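Local coordinates for LysR family transcriptional regulator (Vibrio vulnificus, PDB 5FHK), which probably acts as a sequence-specific DNA-binding transcription factor of the LysR family, a virulence gene regulator represented here by its regulatory domain, at residues K8-L17 with L49-V60; T114-V123 with L170-R178. All blocks are in the same frame, centred on the assembly; numbering follows the deposited sequence.

Interaction 1. Residues K8-L17 with L49-V60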
# COMPACT_ATOMS: atom_id res chain seq x y z
N LYS A 8 13.03 16.95 -11.77
CA LYS A 8 12.33 16.24 -10.72
C LYS A 8 13.22 16.16 -9.50
O LYS A 8 14.45 16.20 -9.59
CB LYS A 8 11.95 14.82 -11.15
CG LYS A 8 13.18 13.94 -11.19
CD LYS A 8 12.93 12.49 -11.54
CE LYS A 8 14.24 11.81 -11.97
NZ LYS A 8 14.84 12.54 -13.10
N ILE A 9 12.57 15.98 -8.35
CA ILE A 9 13.20 15.53 -7.11
C ILE A 9 12.87 14.06 -6.91
O ILE A 9 11.71 13.65 -7.03
CB ILE A 9 12.72 16.36 -5.91
CG1 ILE A 9 12.99 17.85 -6.14
CG2 ILE A 9 13.39 15.90 -4.62
CD1 ILE A 9 12.28 18.74 -5.13
N LYS A 10 13.90 13.27 -6.62
CA LYS A 10 13.81 11.82 -6.51
C LYS A 10 13.91 11.47 -5.03
O LYS A 10 14.97 11.65 -4.42
CB LYS A 10 14.93 11.18 -7.34
CG LYS A 10 14.72 9.72 -7.79
CD LYS A 10 15.94 9.22 -8.58
CE LYS A 10 15.96 7.69 -8.76
NZ LYS A 10 14.78 7.18 -9.53
N ILE A 11 12.83 10.98 -4.42
CA ILE A 11 12.87 10.70 -2.99
C ILE A 11 12.48 9.26 -2.72
O ILE A 11 11.71 8.64 -3.47
CB ILE A 11 11.99 11.67 -2.15
CG1 ILE A 11 10.53 11.66 -2.58
CG2 ILE A 11 12.52 13.08 -2.22
CD1 ILE A 11 9.74 12.92 -2.03
N SER A 12 13.05 8.71 -1.66
CA SER A 12 12.70 7.39 -1.15
C SER A 12 12.08 7.53 0.23
O SER A 12 12.55 8.33 1.04
CB SER A 12 13.93 6.49 -1.08
OG SER A 12 13.58 5.18 -0.66
N THR A 13 11.03 6.74 0.50
CA THR A 13 10.25 6.78 1.74
C THR A 13 9.92 5.36 2.19
O THR A 13 9.86 4.44 1.36
CB THR A 13 8.94 7.55 1.55
OG1 THR A 13 8.15 6.88 0.55
CG2 THR A 13 9.21 9.00 1.12
N PRO A 14 9.71 5.14 3.50
CA PRO A 14 9.50 3.78 4.02
C PRO A 14 8.15 3.18 3.62
O PRO A 14 7.13 3.87 3.55
CB PRO A 14 9.57 3.97 5.55
CG PRO A 14 9.26 5.40 5.77
CD PRO A 14 9.85 6.12 4.59
N TYR A 15 8.16 1.86 3.42
CA TYR A 15 7.07 1.20 2.70
C TYR A 15 5.69 1.44 3.34
O TYR A 15 4.79 2.04 2.72
CB TYR A 15 7.35 -0.29 2.57
CG TYR A 15 6.28 -0.99 1.79
CD1 TYR A 15 5.73 -0.39 0.66
CD2 TYR A 15 5.76 -2.21 2.20
CE1 TYR A 15 4.71 -1.00 -0.05
CE2 TYR A 15 4.75 -2.82 1.49
CZ TYR A 15 4.23 -2.21 0.37
OH TYR A 15 3.21 -2.81 -0.35
N ASN A 16 5.51 1.02 4.58
CA ASN A 16 4.16 1.01 5.16
C ASN A 16 3.67 2.35 5.67
O ASN A 16 2.47 2.49 5.92
CB ASN A 16 4.11 0.04 6.32
CG ASN A 16 4.21 -1.38 5.87
OD1 ASN A 16 3.35 -1.87 5.15
ND2 ASN A 16 5.26 -2.06 6.31
N LEU A 17 4.55 3.35 5.82
CA LEU A 17 4.23 4.57 6.54
C LEU A 17 4.06 5.77 5.63
O LEU A 17 3.70 6.84 6.12
CB LEU A 17 5.34 4.89 7.55
CG LEU A 17 5.73 3.81 8.56
CD1 LEU A 17 6.92 4.29 9.38
CD2 LEU A 17 4.56 3.51 9.47
N LEU A 49 20.06 1.16 -0.28
CA LEU A 49 20.06 2.24 -1.26
C LEU A 49 21.44 2.85 -1.41
O LEU A 49 22.24 2.90 -0.48
CB LEU A 49 19.06 3.33 -0.87
CG LEU A 49 17.61 2.92 -0.71
CD1 LEU A 49 16.87 3.99 0.15
CD2 LEU A 49 16.96 2.74 -2.08
N ASP A 50 21.69 3.37 -2.62
CA ASP A 50 22.91 4.11 -2.90
C ASP A 50 22.62 5.61 -2.76
O ASP A 50 21.89 6.16 -3.60
CB ASP A 50 23.40 3.78 -4.31
CG ASP A 50 24.56 4.64 -4.74
OD1 ASP A 50 25.15 5.34 -3.88
OD2 ASP A 50 24.88 4.60 -5.95
N PRO A 51 23.17 6.30 -1.74
CA PRO A 51 22.80 7.71 -1.51
C PRO A 51 22.88 8.61 -2.73
O PRO A 51 22.02 9.47 -2.91
CB PRO A 51 23.80 8.16 -0.44
CG PRO A 51 24.20 6.91 0.25
CD PRO A 51 24.19 5.84 -0.80
N THR A 52 23.90 8.43 -3.56
CA THR A 52 24.08 9.27 -4.75
C THR A 52 22.95 9.09 -5.77
O THR A 52 22.81 9.91 -6.68
CB THR A 52 25.43 8.94 -5.41
OG1 THR A 52 25.36 7.66 -6.05
CG2 THR A 52 26.54 8.91 -4.37
N GLU A 53 22.14 8.05 -5.63
CA GLU A 53 21.02 7.78 -6.52
C GLU A 53 19.76 8.55 -6.14
O GLU A 53 18.74 8.42 -6.82
CB GLU A 53 20.72 6.28 -6.49
CG GLU A 53 20.40 5.62 -7.81
CD GLU A 53 20.74 4.13 -7.78
OE1 GLU A 53 19.81 3.30 -7.66
OE2 GLU A 53 21.94 3.79 -7.87
N TRP A 54 19.80 9.34 -5.06
CA TRP A 54 18.58 9.89 -4.48
C TRP A 54 18.81 11.33 -4.05
O TRP A 54 19.89 11.69 -3.57
CB TRP A 54 18.10 9.02 -3.29
CG TRP A 54 17.79 7.61 -3.69
CD1 TRP A 54 18.63 6.53 -3.63
CD2 TRP A 54 16.56 7.12 -4.24
NE1 TRP A 54 18.00 5.41 -4.09
CE2 TRP A 54 16.73 5.74 -4.48
CE3 TRP A 54 15.33 7.72 -4.55
CZ2 TRP A 54 15.71 4.94 -5.02
CZ3 TRP A 54 14.33 6.94 -5.08
CH2 TRP A 54 14.52 5.56 -5.31
N ASP A 55 17.79 12.16 -4.26
CA ASP A 55 17.87 13.52 -3.75
C ASP A 55 17.65 13.55 -2.24
O ASP A 55 18.42 14.17 -1.50
CB ASP A 55 16.86 14.39 -4.50
CG ASP A 55 17.27 14.61 -5.97
OD1 ASP A 55 18.42 15.01 -6.19
OD2 ASP A 55 16.45 14.38 -6.89
N VAL A 56 16.61 12.88 -1.76
CA VAL A 56 16.31 12.82 -0.33
C VAL A 56 15.80 11.43 -0.00
O VAL A 56 15.09 10.80 -0.79
CB VAL A 56 15.25 13.86 0.13
CG1 VAL A 56 15.20 13.92 1.64
CG2 VAL A 56 15.54 15.22 -0.43
N ILE A 57 16.15 10.96 1.18
CA ILE A 57 15.78 9.62 1.62
C ILE A 57 15.17 9.77 3.01
O ILE A 57 15.79 10.37 3.90
CB ILE A 57 16.98 8.65 1.61
CG1 ILE A 57 17.28 8.22 0.17
CG2 ILE A 57 16.69 7.38 2.43
CD1 ILE A 57 18.56 7.33 -0.03
N PHE A 58 13.92 9.31 3.15
CA PHE A 58 13.27 9.14 4.44
C PHE A 58 13.29 7.66 4.80
O PHE A 58 12.89 6.82 4.00
CB PHE A 58 11.82 9.65 4.41
CG PHE A 58 11.71 11.08 3.99
CD1 PHE A 58 11.77 11.43 2.66
CD2 PHE A 58 11.59 12.08 4.93
CE1 PHE A 58 11.69 12.76 2.26
CE2 PHE A 58 11.51 13.42 4.53
CZ PHE A 58 11.55 13.73 3.19
N ARG A 59 13.76 7.36 5.99
CA ARG A 59 13.95 5.97 6.36
C ARG A 59 13.58 5.78 7.81
O ARG A 59 13.59 6.73 8.60
CB ARG A 59 15.39 5.52 6.12
CG ARG A 59 16.37 6.06 7.14
CD ARG A 59 17.74 5.41 6.97
NE ARG A 59 17.64 3.97 6.77
CZ ARG A 59 17.87 3.05 7.72
NH1 ARG A 59 18.22 3.43 8.94
NH2 ARG A 59 17.75 1.76 7.44
N VAL A 60 13.22 4.55 8.14
CA VAL A 60 13.07 4.11 9.52
C VAL A 60 14.43 3.64 10.01
O VAL A 60 15.14 2.91 9.30
CB VAL A 60 12.03 2.99 9.62
CG1 VAL A 60 12.04 2.38 11.01
CG2 VAL A 60 10.65 3.51 9.27
O HOH W 1 16.88 14.43 -9.85
O HOH W 2 13.77 4.96 2.58
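Lys-10 and Ser-12, on the same face of strand 9-14, clasp the indole of Trp-54 between them. Ser-12 CB lies over one face, 4.0 Å from the centroid of the six-membered ring, and Lys-10 CE over the opposite face at 4.2 Å. With CG anti to the backbone N (chi1 -158°), the Lys-10 chain passes at a slant over the indole and bends at its last torsion, leaving NZ in an off-centre cation-pi position. Just before strand 56-60, Asp-55 takes the place of a strand neighbour: its OD2 accepts the Lys-10 N-H at 2.8 Å through the anti lone pair, while Asp-55 N donates to Lys-10 O. A water gives hydrogens to both Lys-8 O and Asp-55 OD2. Parallel pairing then takes over, with Ser-12 N bonded to Val-56 O (3.0 Å) and Phe-58 N to Ser-12 O (2.7 Å). On the other face, Ile-11 CG2 packs against Val-56 CB at 3.7 Å, and Thr-13 CG2 lies beside Phe-58; Phe-197 of helix 192-204 covers Val-56 and Phe-58. Strand 38-43 flanks strand 9-14 on its far edge, as expected in the Rossmann-like subdomain of a periplasmic-binding-protein fold. The carboxylate thus stands in for a backbone carbonyl and satisfies the Lys-10 N-H just where the ladder stops, and that amide would be expected to favour its charged form.

Interaction 2. Residues T114-V123 with L170-R178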
# COMPACT_ATOMS: atom_id res chain seq x y z
N THR A 114 9.27 -8.45 18.66
CA THR A 114 10.19 -8.29 19.79
C THR A 114 9.52 -7.35 20.79
O THR A 114 9.45 -6.14 20.56
CB THR A 114 11.52 -7.73 19.33
OG1 THR A 114 11.99 -8.54 18.24
CG2 THR A 114 12.53 -7.74 20.48
N LEU A 115 9.04 -7.91 21.90
CA LEU A 115 8.17 -7.21 22.82
C LEU A 115 8.84 -7.03 24.17
O LEU A 115 9.30 -8.00 24.77
CB LEU A 115 6.86 -7.97 22.99
CG LEU A 115 6.09 -8.07 21.67
CD1 LEU A 115 4.79 -8.79 21.88
CD2 LEU A 115 5.82 -6.67 21.10
N ILE A 116 8.86 -5.78 24.65
CA ILE A 116 9.38 -5.43 25.96
C ILE A 116 8.22 -5.01 26.84
O ILE A 116 7.20 -4.51 26.35
CB ILE A 116 10.44 -4.31 25.88
CG1 ILE A 116 9.76 -2.94 25.71
CG2 ILE A 116 11.41 -4.55 24.74
CD1 ILE A 116 10.57 -1.75 26.23
N ASN A 117 8.34 -5.24 28.14
CA ASN A 117 7.32 -4.77 29.06
C ASN A 117 7.90 -3.68 29.96
O ASN A 117 9.07 -3.29 29.82
CB ASN A 117 6.71 -5.92 29.87
CG ASN A 117 7.67 -6.51 30.89
OD1 ASN A 117 8.84 -6.13 30.96
ND2 ASN A 117 7.18 -7.46 31.68
N SER A 118 7.07 -3.21 30.90
CA SER A 118 7.45 -2.11 31.78
C SER A 118 8.69 -2.45 32.60
O SER A 118 9.54 -1.58 32.83
CB SER A 118 6.29 -1.75 32.70
OG SER A 118 5.87 -2.89 33.43
N LYS A 119 8.79 -3.70 33.06
CA LYS A 119 9.89 -4.12 33.93
C LYS A 119 11.15 -4.50 33.17
O LYS A 119 12.19 -4.72 33.80
CB LYS A 119 9.44 -5.30 34.80
CG LYS A 119 8.33 -4.95 35.77
CD LYS A 119 7.11 -5.87 35.61
CE LYS A 119 5.90 -5.33 36.38
NZ LYS A 119 5.37 -4.05 35.79
N GLY A 120 11.10 -4.58 31.84
CA GLY A 120 12.28 -4.86 31.04
C GLY A 120 12.39 -6.26 30.48
O GLY A 120 13.39 -6.56 29.81
N GLU A 121 11.43 -7.14 30.73
CA GLU A 121 11.46 -8.47 30.15
C GLU A 121 11.21 -8.41 28.64
O GLU A 121 10.40 -7.60 28.17
CB GLU A 121 10.43 -9.39 30.81
CG GLU A 121 10.50 -10.85 30.34
CD GLU A 121 9.31 -11.70 30.79
OE1 GLU A 121 8.44 -11.18 31.53
OE2 GLU A 121 9.27 -12.90 30.41
N THR A 122 11.90 -9.27 27.89
CA THR A 122 11.83 -9.28 26.43
C THR A 122 11.36 -10.65 25.96
O THR A 122 11.96 -11.67 26.30
CB THR A 122 13.19 -8.95 25.82
OG1 THR A 122 13.40 -7.53 25.85
CG2 THR A 122 13.30 -9.45 24.37
N VAL A 123 10.30 -10.65 25.16
CA VAL A 123 9.76 -11.87 24.57
C VAL A 123 9.79 -11.71 23.05
O VAL A 123 9.38 -10.67 22.53
CB VAL A 123 8.34 -12.15 25.09
CG1 VAL A 123 7.60 -13.10 24.16
CG2 VAL A 123 8.39 -12.70 26.51
N LEU A 170 -2.49 -6.53 25.71
CA LEU A 170 -1.22 -6.61 26.43
C LEU A 170 -0.64 -5.20 26.56
O LEU A 170 0.47 -4.93 26.09
CB LEU A 170 -0.24 -7.54 25.71
CG LEU A 170 -0.43 -9.05 25.84
CD1 LEU A 170 0.39 -9.79 24.78
CD2 LEU A 170 -0.04 -9.52 27.25
N PRO A 171 -1.37 -4.28 27.19
CA PRO A 171 -0.97 -2.86 27.10
C PRO A 171 0.32 -2.56 27.85
O PRO A 171 0.92 -1.50 27.61
CB PRO A 171 -2.16 -2.11 27.71
CG PRO A 171 -3.11 -3.15 28.24
CD PRO A 171 -2.43 -4.49 28.18
N ASP A 172 0.77 -3.45 28.72
CA ASP A 172 2.08 -3.31 29.35
C ASP A 172 3.23 -3.73 28.43
O ASP A 172 4.39 -3.59 28.82
CB ASP A 172 2.13 -4.14 30.65
CG ASP A 172 3.28 -3.73 31.58
OD1 ASP A 172 3.15 -2.72 32.32
OD2 ASP A 172 4.31 -4.44 31.57
N TRP A 173 2.94 -4.21 27.23
CA TRP A 173 3.95 -4.66 26.28
C TRP A 173 3.98 -3.75 25.06
O TRP A 173 2.96 -3.21 24.63
CB TRP A 173 3.69 -6.10 25.84
CG TRP A 173 3.85 -7.08 26.93
CD1 TRP A 173 2.92 -7.45 27.84
CD2 TRP A 173 5.04 -7.83 27.24
NE1 TRP A 173 3.44 -8.39 28.71
CE2 TRP A 173 4.74 -8.64 28.36
CE3 TRP A 173 6.31 -7.90 26.68
CZ2 TRP A 173 5.68 -9.51 28.92
CZ3 TRP A 173 7.24 -8.76 27.24
CH2 TRP A 173 6.92 -9.54 28.36
N SER A 174 5.17 -3.63 24.47
CA SER A 174 5.34 -2.82 23.28
C SER A 174 6.69 -3.12 22.66
O SER A 174 7.63 -3.53 23.37
CB SER A 174 5.26 -1.33 23.60
OG SER A 174 6.55 -0.83 23.95
N ALA A 175 6.78 -2.92 21.35
CA ALA A 175 8.06 -2.92 20.68
C ALA A 175 8.81 -1.63 21.00
O ALA A 175 8.23 -0.64 21.46
CB ALA A 175 7.87 -3.05 19.17
N ASN A 176 10.12 -1.65 20.76
CA ASN A 176 10.82 -0.40 20.99
C ASN A 176 10.58 0.55 19.82
O ASN A 176 10.42 0.12 18.68
CB ASN A 176 12.31 -0.64 21.19
CG ASN A 176 12.66 -0.97 22.64
OD1 ASN A 176 12.16 -0.34 23.57
ND2 ASN A 176 13.52 -1.97 22.83
N PRO A 177 10.53 1.85 20.09
CA PRO A 177 10.24 2.81 19.01
C PRO A 177 11.34 2.79 17.97
O PRO A 177 12.52 2.58 18.27
CB PRO A 177 10.18 4.16 19.73
CG PRO A 177 10.00 3.83 21.17
CD PRO A 177 10.73 2.53 21.38
N ARG A 178 10.95 3.01 16.73
CA ARG A 178 11.88 3.25 15.65
C ARG A 178 11.68 4.68 15.15
O ARG A 178 10.54 5.16 15.07
CB ARG A 178 11.71 2.21 14.53
CG ARG A 178 10.30 1.70 14.35
CD ARG A 178 10.17 0.34 13.59
NE ARG A 178 8.75 0.04 13.40
CZ ARG A 178 8.14 -0.15 12.23
NH1 ARG A 178 8.82 -0.16 11.08
NH2 ARG A 178 6.84 -0.39 12.20
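Ile-116 and Ser-174 form an antiparallel hydrogen-bonded pair, Ile-116 N to Ser-174 O and Ser-174 N to Ile-116 O both measuring 2.9 Å. Their pairing adds a short third strand to the beta hairpin 114-123, whose type I turn spans Asn-117 to Gly-120, in a small antiparallel sheet of the regulatory domain. Trp-173 buries more surface in the contact than any other residue. Its six-membered ring lies flat under Asn-117 CB, which stands 3.5 Å from the centroid and only 7° off the normal, while Leu-115 CB approaches CE3 at 3.7 Å. The ring extends past the central strand 113-117, so that its CH2 meets Val-123 CG2 on the second hairpin strand, and His-95 meets the indole edge-to-face. A chi1 of 70° places the Asn-117 amide over its own backbone, with OD1 directed into the turn to accept the Glu-121 N-H and, weakly, that of Gly-120. On the face bearing Ile-116, its CD1 comes 3.4 Å from Asn-176 OD1. At the hairpin tip Asp-172 grips Ser-118 twice through a single oxygen: OD2 takes the hydroxyl OG at 2.9 Å on its syn lone pair, and the backbone N at 3.1 Å from above the carboxylate plane.

Interactions 1 and 2 lie on opposite sides of the chain's centre, with their own centres about 30 Å apart, in the two lobes of the LysR substrate-binding domain. They nevertheless meet where residues 170-178 end: Val-60 CG1, at the close of strand 56-60, packs 3.5 Å from Arg-178 CB. Arg-178 begins strand 178-185, which pairs antiparallel with strand 56-60, so the chain leaving the small sheet of interaction 2 passes through the short link 175-177 into the sheet of interaction 1. Arg-178 itself is also salt-bridged to Asp-78 of strand 68-82. No ligand marks a pocket here; in this family the effector site generally lies between the two lobes.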